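Local coordinates for Dps family DNA-binding stress response protein (Thermosynechococcus elongatus, PDB 2C41), which probably binds and oxidises iron as a Dps-family member of the ferritin superfamily, assembling into a twelve-subunit shell, and may also bind DNA, at residues C[91-95]-C[96-100]; C[141-144]-C[145-149]; C[134-137]-C[138-142]. All blocks are in the same frame, centred on the assembly; numbering follows the deposited sequence.

Contact 1: C[91-95]-C[96-100]; sequences GQLTV and KQMIE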
ATOM      1  N   GLY C  91     -29.773  20.710  22.259  1.00 18.77           N
ATOM      2  CA  GLY C  91     -31.105  20.723  21.651  1.00 19.22           C
ATOM      3  C   GLY C  91     -31.151  20.458  20.161  1.00 19.41           C
ATOM      4  O   GLY C  91     -30.116  20.300  19.497  1.00 19.05           O
ATOM      5  N   GLN C  92     -32.368  20.402  19.632  1.00 19.63           N
ATOM      6  CA  GLN C  92     -32.583  20.168  18.209  1.00 20.14           C
ATOM      7  C   GLN C  92     -32.198  21.420  17.419  1.00 19.67           C
ATOM      8  O   GLN C  92     -32.611  22.528  17.755  1.00 20.17           O
ATOM      9  CB  GLN C  92     -34.044  19.785  17.945  1.00 20.58           C
ATOM     10  CG  GLN C  92     -34.544  18.587  18.755  1.00 23.20           C
ATOM     11  CD  GLN C  92     -34.126  17.243  18.174  1.00 26.85           C
ATOM     12  OE1 GLN C  92     -34.139  17.042  16.957  1.00 29.03           O
ATOM     13  NE2 GLN C  92     -33.779  16.305  19.050  1.00 29.38           N
ATOM     14  N   LEU C  93     -31.388  21.232  16.382  1.00 18.62           N
ATOM     15  CA  LEU C  93     -30.894  22.345  15.571  1.00 17.89           C
ATOM     16  C   LEU C  93     -31.148  22.083  14.095  1.00 17.23           C
ATOM     17  O   LEU C  93     -31.106  20.929  13.647  1.00 16.95           O
ATOM     18  CB  LEU C  93     -29.386  22.528  15.774  1.00 17.87           C
ATOM     19  CG  LEU C  93     -28.808  22.710  17.184  1.00 19.35           C
ATOM     20  CD1 LEU C  93     -27.284  22.744  17.113  1.00 19.18           C
ATOM     21  CD2 LEU C  93     -29.347  23.968  17.842  1.00 19.91           C
ATOM     22  N   THR C  94     -31.387  23.148  13.333  1.00 16.43           N
ATOM     23  CA  THR C  94     -31.392  23.028  11.877  1.00 15.78           C
ATOM     24  C   THR C  94     -29.953  22.870  11.408  1.00 15.44           C
ATOM     25  O   THR C  94     -29.008  23.152  12.165  1.00 14.94           O
ATOM     26  CB  THR C  94     -31.993  24.268  11.174  1.00 16.06           C
ATOM     27  OG1 THR C  94     -31.127  25.398  11.361  1.00 15.21           O
ATOM     28  CG2 THR C  94     -33.406  24.589  11.697  1.00 15.58           C
ATOM     29  N   VAL C  95     -29.777  22.430  10.167  1.00 15.47           N
ATOM     30  CA  VAL C  95     -28.433  22.346   9.592  1.00 15.45           C
ATOM     31  C   VAL C  95     -27.751  23.724   9.604  1.00 15.27           C
ATOM     32  O   VAL C  95     -26.579  23.836   9.979  1.00 14.86           O
ATOM     33  CB  VAL C  95     -28.448  21.712   8.176  1.00 15.78           C
ATOM     34  CG1 VAL C  95     -27.053  21.641   7.613  1.00 16.79           C
ATOM     35  CG2 VAL C  95     -29.040  20.306   8.235  1.00 16.13           C
ATOM     36  N   LYS C  96     -28.490  24.767   9.211  1.00 15.05           N
ATOM     37  CA  LYS C  96     -27.948  26.131   9.246  1.00 15.19           C
ATOM     38  C   LYS C  96     -27.436  26.487  10.645  1.00 14.90           C
ATOM     39  O   LYS C  96     -26.335  27.020  10.785  1.00 14.53           O
ATOM     40  CB  LYS C  96     -28.995  27.147   8.779  1.00 15.61           C
ATOM     41  CG  LYS C  96     -28.510  28.593   8.838  1.00 17.08           C
ATOM     42  CD  LYS C  96     -29.484  29.533   8.157  1.00 20.22           C
ATOM     43  CE  LYS C  96     -28.881  30.922   8.062  1.00 22.30           C
ATOM     44  NZ  LYS C  96     -29.354  31.624   6.838  1.00 25.51           N
ATOM     45  N   GLN C  97     -28.240  26.186  11.666  1.00 14.61           N
ATOM     46  CA  GLN C  97     -27.866  26.433  13.060  1.00 15.04           C
ATOM     47  C   GLN C  97     -26.618  25.661  13.484  1.00 14.62           C
ATOM     48  O   GLN C  97     -25.783  26.185  14.210  1.00 14.35           O
ATOM     49  CB  GLN C  97     -29.025  26.106  14.006  1.00 14.91           C
ATOM     50  CG  GLN C  97     -30.077  27.204  14.045  1.00 16.03           C
ATOM     51  CD  GLN C  97     -31.355  26.803  14.775  1.00 18.12           C
ATOM     52  OE1 GLN C  97     -31.693  25.616  14.889  1.00 16.76           O
ATOM     53  NE2 GLN C  97     -32.090  27.811  15.258  1.00 20.93           N
ATOM     54  N   MET C  98     -26.503  24.411  13.041  1.00 14.26           N
ATOM     55  CA  MET C  98     -25.305  23.608  13.339  1.00 14.54           C
ATOM     56  C   MET C  98     -24.050  24.285  12.803  1.00 14.09           C
ATOM     57  O   MET C  98     -23.035  24.400  13.502  1.00 13.94           O
ATOM     58  CB  MET C  98     -25.410  22.219  12.701  1.00 14.64           C
ATOM     59  CG  MET C  98     -26.469  21.324  13.316  1.00 15.73           C
ATOM     60  SD  MET C  98     -26.585  19.787  12.369  1.00 16.45           S
ATOM     61  CE  MET C  98     -28.165  19.195  12.976  1.00 16.35           C
ATOM     62  N   ILE C  99     -24.128  24.719  11.553  1.00 13.96           N
ATOM     63  CA  ILE C  99     -23.017  25.393  10.879  1.00 14.03           C
ATOM     64  C   ILE C  99     -22.655  26.714  11.579  1.00 14.36           C
ATOM     65  O   ILE C  99     -21.476  26.979  11.823  1.00 13.75           O
ATOM     66  CB  ILE C  99     -23.296  25.569   9.373  1.00 13.83           C
ATOM     67  CG1 ILE C  99     -23.411  24.183   8.702  1.00 13.38           C
ATOM     68  CG2 ILE C  99     -22.183  26.388   8.706  1.00 14.28           C
ATOM     69  CD1 ILE C  99     -23.738  24.218   7.212  1.00 14.26           C
ATOM     70  N   GLU C 100     -23.665  27.509  11.919  1.00 14.51           N
ATOM     71  CA  GLU C 100     -23.451  28.770  12.628  1.00 14.87           C
ATOM     72  C   GLU C 100     -22.802  28.541  14.001  1.00 14.70           C
ATOM     73  O   GLU C 100     -21.884  29.268  14.388  1.00 14.50           O
ATOM     74  CB  GLU C 100     -24.764  29.538  12.756  1.00 15.53           C
ATOM     75  CG  GLU C 100     -25.384  29.917  11.405  1.00 16.90           C
ATOM     76  CD  GLU C 100     -25.014  31.309  10.919  1.00 20.58           C
ATOM     77  OE1 GLU C 100     -23.927  31.814  11.292  1.00 22.79           O
ATOM     78  OE2 GLU C 100     -25.815  31.897  10.151  1.00 20.87           O
TER

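Contact 2: C[141-144]-C[145-149]; sequences KHRW and FLKEF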
ATOM      1  N   LYS C 141      -9.160  26.767   8.461  1.00 12.90           N
ATOM      2  CA  LYS C 141      -9.676  26.051   7.285  1.00 13.11           C
ATOM      3  C   LYS C 141     -11.132  25.638   7.495  1.00 12.90           C
ATOM      4  O   LYS C 141     -11.986  25.871   6.634  1.00 12.64           O
ATOM      5  CB  LYS C 141      -8.828  24.816   6.961  1.00 12.84           C
ATOM      6  CG  LYS C 141      -9.337  24.042   5.729  1.00 13.80           C
ATOM      7  CD  LYS C 141      -8.528  22.764   5.466  1.00 14.86           C
ATOM      8  CE  LYS C 141      -8.799  21.698   6.538  1.00 17.40           C
ATOM      9  NZ  LYS C 141      -8.338  20.347   6.106  1.00 18.68           N
ATOM     10  N   HIS C 142     -11.407  25.054   8.659  1.00 12.83           N
ATOM     11  CA  HIS C 142     -12.751  24.604   9.017  1.00 12.65           C
ATOM     12  C   HIS C 142     -13.750  25.752   8.990  1.00 12.86           C
ATOM     13  O   HIS C 142     -14.855  25.611   8.462  1.00 12.79           O
ATOM     14  CB  HIS C 142     -12.748  23.973  10.408  1.00 12.99           C
ATOM     15  CG  HIS C 142     -12.011  22.667  10.486  1.00 13.07           C
ATOM     16  ND1 HIS C 142     -11.769  22.023  11.680  1.00 12.86           N
ATOM     17  CD2 HIS C 142     -11.472  21.884   9.519  1.00 13.21           C
ATOM     18  CE1 HIS C 142     -11.114  20.897  11.448  1.00 12.75           C
ATOM     19  NE2 HIS C 142     -10.916  20.793  10.144  1.00 12.64           N
ATOM     20  N   ARG C 143     -13.348  26.887   9.558  1.00 12.84           N
ATOM     21  CA  ARG C 143     -14.190  28.079   9.601  1.00 13.09           C
ATOM     22  C   ARG C 143     -14.523  28.569   8.188  1.00 13.25           C
ATOM     23  O   ARG C 143     -15.668  28.909   7.894  1.00 12.71           O
ATOM     24  CB  ARG C 143     -13.492  29.182  10.409  1.00 12.97           C
ATOM     25  CG  ARG C 143     -14.217  30.519  10.378  1.00 12.83           C
ATOM     26  CD  ARG C 143     -13.396  31.603  11.079  1.00 13.36           C
ATOM     27  NE  ARG C 143     -14.020  32.908  10.889  1.00 14.58           N
ATOM     28  CZ  ARG C 143     -13.814  33.702   9.838  1.00 15.08           C
ATOM     29  NH1 ARG C 143     -14.450  34.871   9.766  1.00 14.52           N
ATOM     30  NH2 ARG C 143     -12.980  33.333   8.860  1.00 14.47           N
ATOM     31  N   TRP C 144     -13.512  28.616   7.323  1.00 13.30           N
ATOM     32  CA  TRP C 144     -13.721  29.007   5.934  1.00 13.97           C
ATOM     33  C   TRP C 144     -14.742  28.087   5.224  1.00 13.75           C
ATOM     34  O   TRP C 144     -15.709  28.578   4.639  1.00 13.67           O
ATOM     35  CB  TRP C 144     -12.379  29.085   5.192  1.00 14.61           C
ATOM     36  CG  TRP C 144     -12.496  28.961   3.707  1.00 15.29           C
ATOM     37  CD1 TRP C 144     -13.322  29.665   2.876  1.00 16.61           C
ATOM     38  CD2 TRP C 144     -11.749  28.071   2.881  1.00 16.63           C
ATOM     39  NE1 TRP C 144     -13.142  29.251   1.573  1.00 16.98           N
ATOM     40  CE2 TRP C 144     -12.177  28.276   1.551  1.00 17.20           C
ATOM     41  CE3 TRP C 144     -10.759  27.111   3.138  1.00 16.58           C
ATOM     42  CZ2 TRP C 144     -11.654  27.549   0.476  1.00 17.65           C
ATOM     43  CZ3 TRP C 144     -10.231  26.392   2.066  1.00 17.08           C
ATOM     44  CH2 TRP C 144     -10.685  26.618   0.751  1.00 16.80           C
ATOM     45  N   PHE C 145     -14.527  26.771   5.289  1.00 13.49           N
ATOM     46  CA  PHE C 145     -15.462  25.792   4.706  1.00 13.84           C
ATOM     47  C   PHE C 145     -16.897  26.021   5.178  1.00 13.79           C
ATOM     48  O   PHE C 145     -17.833  26.101   4.371  1.00 13.88           O
ATOM     49  CB  PHE C 145     -15.040  24.356   5.062  1.00 14.04           C
ATOM     50  CG  PHE C 145     -14.172  23.688   4.019  1.00 14.97           C
ATOM     51  CD1 PHE C 145     -12.899  24.174   3.733  1.00 15.53           C
ATOM     52  CD2 PHE C 145     -14.622  22.553   3.348  1.00 16.58           C
ATOM     53  CE1 PHE C 145     -12.094  23.551   2.770  1.00 16.44           C
ATOM     54  CE2 PHE C 145     -13.822  21.916   2.387  1.00 16.10           C
ATOM     55  CZ  PHE C 145     -12.559  22.416   2.102  1.00 15.53           C
ATOM     56  N   LEU C 146     -17.061  26.124   6.495  1.00 13.45           N
ATOM     57  CA  LEU C 146     -18.382  26.300   7.097  1.00 13.69           C
ATOM     58  C   LEU C 146     -19.053  27.588   6.624  1.00 13.75           C
ATOM     59  O   LEU C 146     -20.229  27.579   6.254  1.00 13.60           O
ATOM     60  CB  LEU C 146     -18.261  26.301   8.620  1.00 13.03           C
ATOM     61  CG  LEU C 146     -18.581  25.106   9.534  1.00 15.57           C
ATOM     62  CD1 LEU C 146     -18.947  23.814   8.838  1.00 14.44           C
ATOM     63  CD2 LEU C 146     -17.467  24.909  10.558  1.00 14.34           C
ATOM     64  N   LYS C 147     -18.299  28.684   6.631  1.00 13.79           N
ATOM     65  CA  LYS C 147     -18.822  29.979   6.200  1.00 14.25           C
ATOM     66  C   LYS C 147     -19.326  29.940   4.761  1.00 14.26           C
ATOM     67  O   LYS C 147     -20.343  30.560   4.439  1.00 14.31           O
ATOM     68  CB  LYS C 147     -17.765  31.075   6.376  1.00 14.31           C
ATOM     69  CG  LYS C 147     -17.589  31.517   7.825  1.00 14.55           C
ATOM     70  CD  LYS C 147     -16.378  32.453   7.975  1.00 15.74           C
ATOM     71  CE  LYS C 147     -16.527  33.737   7.136  1.00 17.79           C
ATOM     72  NZ  LYS C 147     -17.599  34.608   7.676  1.00 20.08           N
ATOM     73  N   GLU C 148     -18.624  29.210   3.897  1.00 14.38           N
ATOM     74  CA  GLU C 148     -19.045  29.083   2.498  1.00 14.85           C
ATOM     75  C   GLU C 148     -20.461  28.517   2.375  1.00 14.65           C
ATOM     76  O   GLU C 148     -21.226  28.951   1.520  1.00 14.33           O
ATOM     77  CB  GLU C 148     -18.058  28.231   1.690  1.00 15.22           C
ATOM     78  CG  GLU C 148     -16.670  28.870   1.508  1.00 17.22           C
ATOM     79  CD  GLU C 148     -16.748  30.281   0.929  1.00 21.96           C
ATOM     80  OE1 GLU C 148     -15.995  31.174   1.388  1.00 23.35           O
ATOM     81  OE2 GLU C 148     -17.589  30.509   0.032  1.00 21.95           O
ATOM     82  N   PHE C 149     -20.811  27.558   3.233  1.00 14.78           N
ATOM     83  CA  PHE C 149     -22.152  26.958   3.194  1.00 15.00           C
ATOM     84  C   PHE C 149     -23.258  27.969   3.497  1.00 15.55           C
ATOM     85  O   PHE C 149     -24.411  27.774   3.110  1.00 15.40           O
ATOM     86  CB  PHE C 149     -22.238  25.778   4.151  1.00 15.22           C
ATOM     87  CG  PHE C 149     -21.691  24.505   3.580  1.00 15.50           C
ATOM     88  CD1 PHE C 149     -20.342  24.183   3.720  1.00 16.37           C
ATOM     89  CD2 PHE C 149     -22.525  23.631   2.886  1.00 16.22           C
ATOM     90  CE1 PHE C 149     -19.836  22.991   3.183  1.00 16.73           C
ATOM     91  CE2 PHE C 149     -22.034  22.441   2.343  1.00 16.06           C
ATOM     92  CZ  PHE C 149     -20.692  22.119   2.490  1.00 15.77           C
TER

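Contact 3: C[134-137]-C[138-142]; sequences RLVQ and THQKH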
ATOM      1  N   ARG C 134       0.326  25.721  14.527  1.00 13.02           N
ATOM      2  CA  ARG C 134      -0.074  24.708  13.540  1.00 13.36           C
ATOM      3  C   ARG C 134      -1.577  24.417  13.610  1.00 13.05           C
ATOM      4  O   ARG C 134      -2.280  24.440  12.591  1.00 12.61           O
ATOM      5  CB  ARG C 134       0.743  23.422  13.732  1.00 12.58           C
ATOM      6  CG  ARG C 134       0.273  22.244  12.864  1.00 14.52           C
ATOM      7  CD  ARG C 134       1.295  21.116  12.808  1.00 15.23           C
ATOM      8  NE  ARG C 134       1.724  20.662  14.134  1.00 17.78           N
ATOM      9  CZ  ARG C 134       1.047  19.819  14.918  1.00 19.50           C
ATOM     10  NH1 ARG C 134       1.552  19.485  16.102  1.00 18.82           N
ATOM     11  NH2 ARG C 134      -0.116  19.295  14.529  1.00 18.72           N
ATOM     12  N   LEU C 135      -2.065  24.140  14.816  1.00 12.66           N
ATOM     13  CA  LEU C 135      -3.461  23.742  14.990  1.00 12.65           C
ATOM     14  C   LEU C 135      -4.448  24.831  14.587  1.00 12.67           C
ATOM     15  O   LEU C 135      -5.508  24.539  14.028  1.00 12.01           O
ATOM     16  CB  LEU C 135      -3.736  23.276  16.427  1.00 13.05           C
ATOM     17  CG  LEU C 135      -2.989  22.027  16.933  1.00 12.83           C
ATOM     18  CD1 LEU C 135      -3.575  21.593  18.281  1.00 15.21           C
ATOM     19  CD2 LEU C 135      -3.024  20.888  15.907  1.00 15.49           C
ATOM     20  N   VAL C 136      -4.106  26.085  14.862  1.00 12.47           N
ATOM     21  CA  VAL C 136      -5.033  27.178  14.546  1.00 12.61           C
ATOM     22  C   VAL C 136      -5.339  27.261  13.038  1.00 12.59           C
ATOM     23  O   VAL C 136      -6.439  27.647  12.650  1.00 12.40           O
ATOM     24  CB  VAL C 136      -4.571  28.529  15.163  1.00 12.71           C
ATOM     25  CG1 VAL C 136      -3.484  29.179  14.319  1.00 12.22           C
ATOM     26  CG2 VAL C 136      -5.757  29.480  15.356  1.00 12.41           C
ATOM     27  N   GLN C 137      -4.382  26.858  12.196  1.00 12.54           N
ATOM     28  CA  GLN C 137      -4.581  26.893  10.743  1.00 12.61           C
ATOM     29  C   GLN C 137      -5.659  25.902  10.299  1.00 12.77           C
ATOM     30  O   GLN C 137      -6.428  26.175   9.376  1.00 12.58           O
ATOM     31  CB  GLN C 137      -3.261  26.650  10.004  1.00 12.83           C
ATOM     32  CG  GLN C 137      -2.221  27.737  10.298  1.00 12.44           C
ATOM     33  CD  GLN C 137      -0.834  27.379   9.813  1.00 14.34           C
ATOM     34  OE1 GLN C 137       0.094  27.150  10.618  1.00 15.46           O
ATOM     35  NE2 GLN C 137      -0.680  27.300   8.496  1.00 11.97           N
ATOM     36  N   THR C 138      -5.717  24.753  10.973  1.00 12.73           N
ATOM     37  CA  THR C 138      -6.777  23.776  10.706  1.00 12.87           C
ATOM     38  C   THR C 138      -8.146  24.360  11.092  1.00 12.81           C
ATOM     39  O   THR C 138      -9.111  24.241  10.342  1.00 12.85           O
ATOM     40  CB  THR C 138      -6.477  22.448  11.425  1.00 13.12           C
ATOM     41  OG1 THR C 138      -5.306  21.876  10.827  1.00 12.83           O
ATOM     42  CG2 THR C 138      -7.638  21.475  11.296  1.00 13.33           C
ATOM     43  N   HIS C 139      -8.215  25.014  12.247  1.00 12.75           N
ATOM     44  CA  HIS C 139      -9.446  25.709  12.642  1.00 12.83           C
ATOM     45  C   HIS C 139      -9.849  26.794  11.643  1.00 12.88           C
ATOM     46  O   HIS C 139     -11.040  26.959  11.324  1.00 12.51           O
ATOM     47  CB  HIS C 139      -9.310  26.270  14.056  1.00 13.33           C
ATOM     48  CG  HIS C 139      -9.599  25.256  15.113  1.00 13.37           C
ATOM     49  ND1 HIS C 139      -8.612  24.624  15.840  1.00 14.89           N
ATOM     50  CD2 HIS C 139     -10.771  24.729  15.532  1.00 11.43           C
ATOM     51  CE1 HIS C 139      -9.169  23.768  16.678  1.00 12.49           C
ATOM     52  NE2 HIS C 139     -10.477  23.808  16.506  1.00 15.65           N
ATOM     53  N   GLN C 140      -8.855  27.519  11.132  1.00 12.75           N
ATOM     54  CA  GLN C 140      -9.127  28.553  10.126  1.00 12.97           C
ATOM     55  C   GLN C 140      -9.667  27.942   8.827  1.00 13.07           C
ATOM     56  O   GLN C 140     -10.553  28.520   8.183  1.00 13.25           O
ATOM     57  CB  GLN C 140      -7.893  29.419   9.897  1.00 12.97           C
ATOM     58  CG  GLN C 140      -7.612  30.296  11.116  1.00 13.04           C
ATOM     59  CD  GLN C 140      -6.230  30.918  11.140  1.00 13.50           C
ATOM     60  OE1 GLN C 140      -5.245  30.337  10.665  1.00 13.18           O
ATOM     61  NE2 GLN C 140      -6.142  32.108  11.741  1.00 12.41           N
ATOM     62  N   LYS C 141      -9.160  26.767   8.461  1.00 12.90           N
ATOM     63  CA  LYS C 141      -9.676  26.051   7.285  1.00 13.11           C
ATOM     64  C   LYS C 141     -11.132  25.638   7.495  1.00 12.90           C
ATOM     65  O   LYS C 141     -11.986  25.871   6.634  1.00 12.64           O
ATOM     66  CB  LYS C 141      -8.828  24.816   6.961  1.00 12.84           C
ATOM     67  CG  LYS C 141      -9.337  24.042   5.729  1.00 13.80           C
ATOM     68  CD  LYS C 141      -8.528  22.764   5.466  1.00 14.86           C
ATOM     69  CE  LYS C 141      -8.799  21.698   6.538  1.00 17.40           C
ATOM     70  NZ  LYS C 141      -8.338  20.347   6.106  1.00 18.68           N
ATOM     71  N   HIS C 142     -11.407  25.054   8.659  1.00 12.83           N
ATOM     72  CA  HIS C 142     -12.751  24.604   9.017  1.00 12.65           C
ATOM     73  C   HIS C 142     -13.750  25.752   8.990  1.00 12.86           C
ATOM     74  O   HIS C 142     -14.855  25.611   8.462  1.00 12.79           O
ATOM     75  CB  HIS C 142     -12.748  23.973  10.408  1.00 12.99           C
ATOM     76  CG  HIS C 142     -12.011  22.667  10.486  1.00 13.07           C
ATOM     77  ND1 HIS C 142     -11.769  22.023  11.680  1.00 12.86           N
ATOM     78  CD2 HIS C 142     -11.472  21.884   9.519  1.00 13.21           C
ATOM     79  CE1 HIS C 142     -11.114  20.897  11.448  1.00 12.75           C
ATOM     80  NE2 HIS C 142     -10.916  20.793  10.144  1.00 12.64           N
TER

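Contact 1: C[91-95]-C[96-100]
Thr94 and Gln97 grip each other twice in a capping box, the motif that starts helix 95-122 of this ferritin-like bundle. Thr94 is the N-cap: its OG1 accepts from Gln97 N at 3.0 Å, N-H...O 164°. In return Gln97 OE1 accepts from Thr94 N at 2.9 Å, nearly straight at 168°, with the donor tilted somewhat from the plane of the amide carbonyl. Two rotations make the exchange possible. The hydroxyl of Thr94 sits between its own backbone N and carbonyl carbon (chi1 68°), which turns OG1 over the first helical turn, while Gln97, extended beyond CG, brings its amide oxygen to the N-H that precedes the helix. Gln97 OE1 is also 3.4 Å from Leu93 CA.

Behind the box the regular helical pattern takes over, with Met98 N donating to Thr94 O and Ile99 N to Val95 O. Leu93 CB rests 4.0 Å from Met98 CG, joining the residue before the N-cap to the fourth after it, a hydrophobic staple beside the capping box. Val95 CG1 and Ile99 CD1 meet at 4.2 Å; Val95 packs on Leu44 and Ile99 on Phe48 of helix 41-68. Outward lie other subunits: Asp154 of one neighbouring subunit packs on Thr94 and Val95, and Gln92 NE2 hydrogen-bonds Gln72 OE1 of another. Within the turn itself, the extended thioether chain of Met98 carries its methyl CE to 3.5 Å from Leu93 O.

Contact 2: C[141-144]-C[145-149]
From Lys141 to Glu148 the backbone is regular alpha-helix, with four successive i to i+4 bonds running from Phe145 N to Lys141 O through to Glu148 N to Trp144 O. This is the C-terminal part of helix 126-149 in the ferritin-like four-helix bundle. Two side-chain pairs stand out, one aromatic and one cationic, while Lys141 and His142 turn to Glu54 of the same chain.

Trp144 and Phe145 form a T-shaped stack between sequence neighbours: the edge of Phe145 is directed at the face of the indole six-membered ring, with centroids 5.0 Å apart and planes at 77°. The closest ring atoms are Phe145 CE1 and Trp144 CZ3, at 3.5 Å. Trp144 swings its ring forward over Phe145 with CG anti to the backbone N (chi1 158°), and Glu148 reaches the indole rim in its plane, Glu148 OE1 lying 3.4 Å from Trp144 CD1. Phe145 also meets Phe41 and His45 of a neighbouring subunit, so the stack belongs to an interface.

Arg143 and Lys147 run side by side, pointing the same way. The Lys147 methylenes lie across the flat guanidinium, Lys147 CD being 3.4 Å above the centre of one face of Arg143. The two cations share the neighbourhood of Asp70 of another neighbouring subunit, salt-bridged to Arg143, which probably favours their closeness; Arg143 NE also pairs with Glu107. The lysine chain bends at both chi3 and chi4, a course that leaves Lys147 NZ 3.8 Å from Arg143 NH1.

Contact 3: C[134-137]-C[138-142]
Gln137 and Gln140 touch one turn apart on helix 126-149, their side chains crossing at an angle. The amide oxygen of one meets a methylene of the other: Gln140 OE1 lies 4.0 Å from Gln137 CG. The chain of Gln140 runs back toward the preceding turn, CG beside the backbone N (chi1 -70°) and the rest extended, which places Gln140 CG 3.3 Å from Val136 O and Gln140 OE1 3.5 Å from Gln137 CA. That oxygen is satisfied across an interface by a hydrogen bond from Arg65 of a neighbouring subunit, while Val136 and Gln140 both pack on His114 of the same chain.

Leu135 O is a shared (bifurcated) acceptor: it takes a bond from His139 N at 3.3 Å, and a weak one from Thr138 N, where the N-H...O angle falls to 123°. Thr138 CB sits 3.5 Å from Leu135 O. Further along, Gln140 N and Lys141 N donate to Val136 O and Gln137 O. On the bundle side, His139 meets the ring of His106, and Leu135 packs on Glu61 of helix 41-68.

With His139 and Leu135 facing helices of their own chain, and Gln140, Gln137 and Val136 (against Ile126) reaching the neighbouring subunit, the arrangement is that of a bundle helix that also lines a subunit interface in the Dps dodecamer.

Overall arrangement
Contacts 2 and 3 are consecutive spans of helix 126-149, sharing Lys141 and His142; contact 1 begins the preceding helix, 95-122. From the chain centre, the centre of contact 3 lies about 9 Å away, that of contact 2 about 14 Å and that of contact 1 about 17 Å. Gln92 and Gln97 of contact 1 are exposed, no touching residue of contact 2 is, and contact 3 has four buried and one exposed. Side chains cap the helix start in contact 1, whereas i to i+4 backbone bonds run through contacts 2 and 3; all three border other subunits. Contacts 1 and 2 touch directly, Ile99 CD1 lying 3.7 Å from Phe149 CB, whereas contacts 1 and 3 remain about 7 Å apart at their nearest atoms.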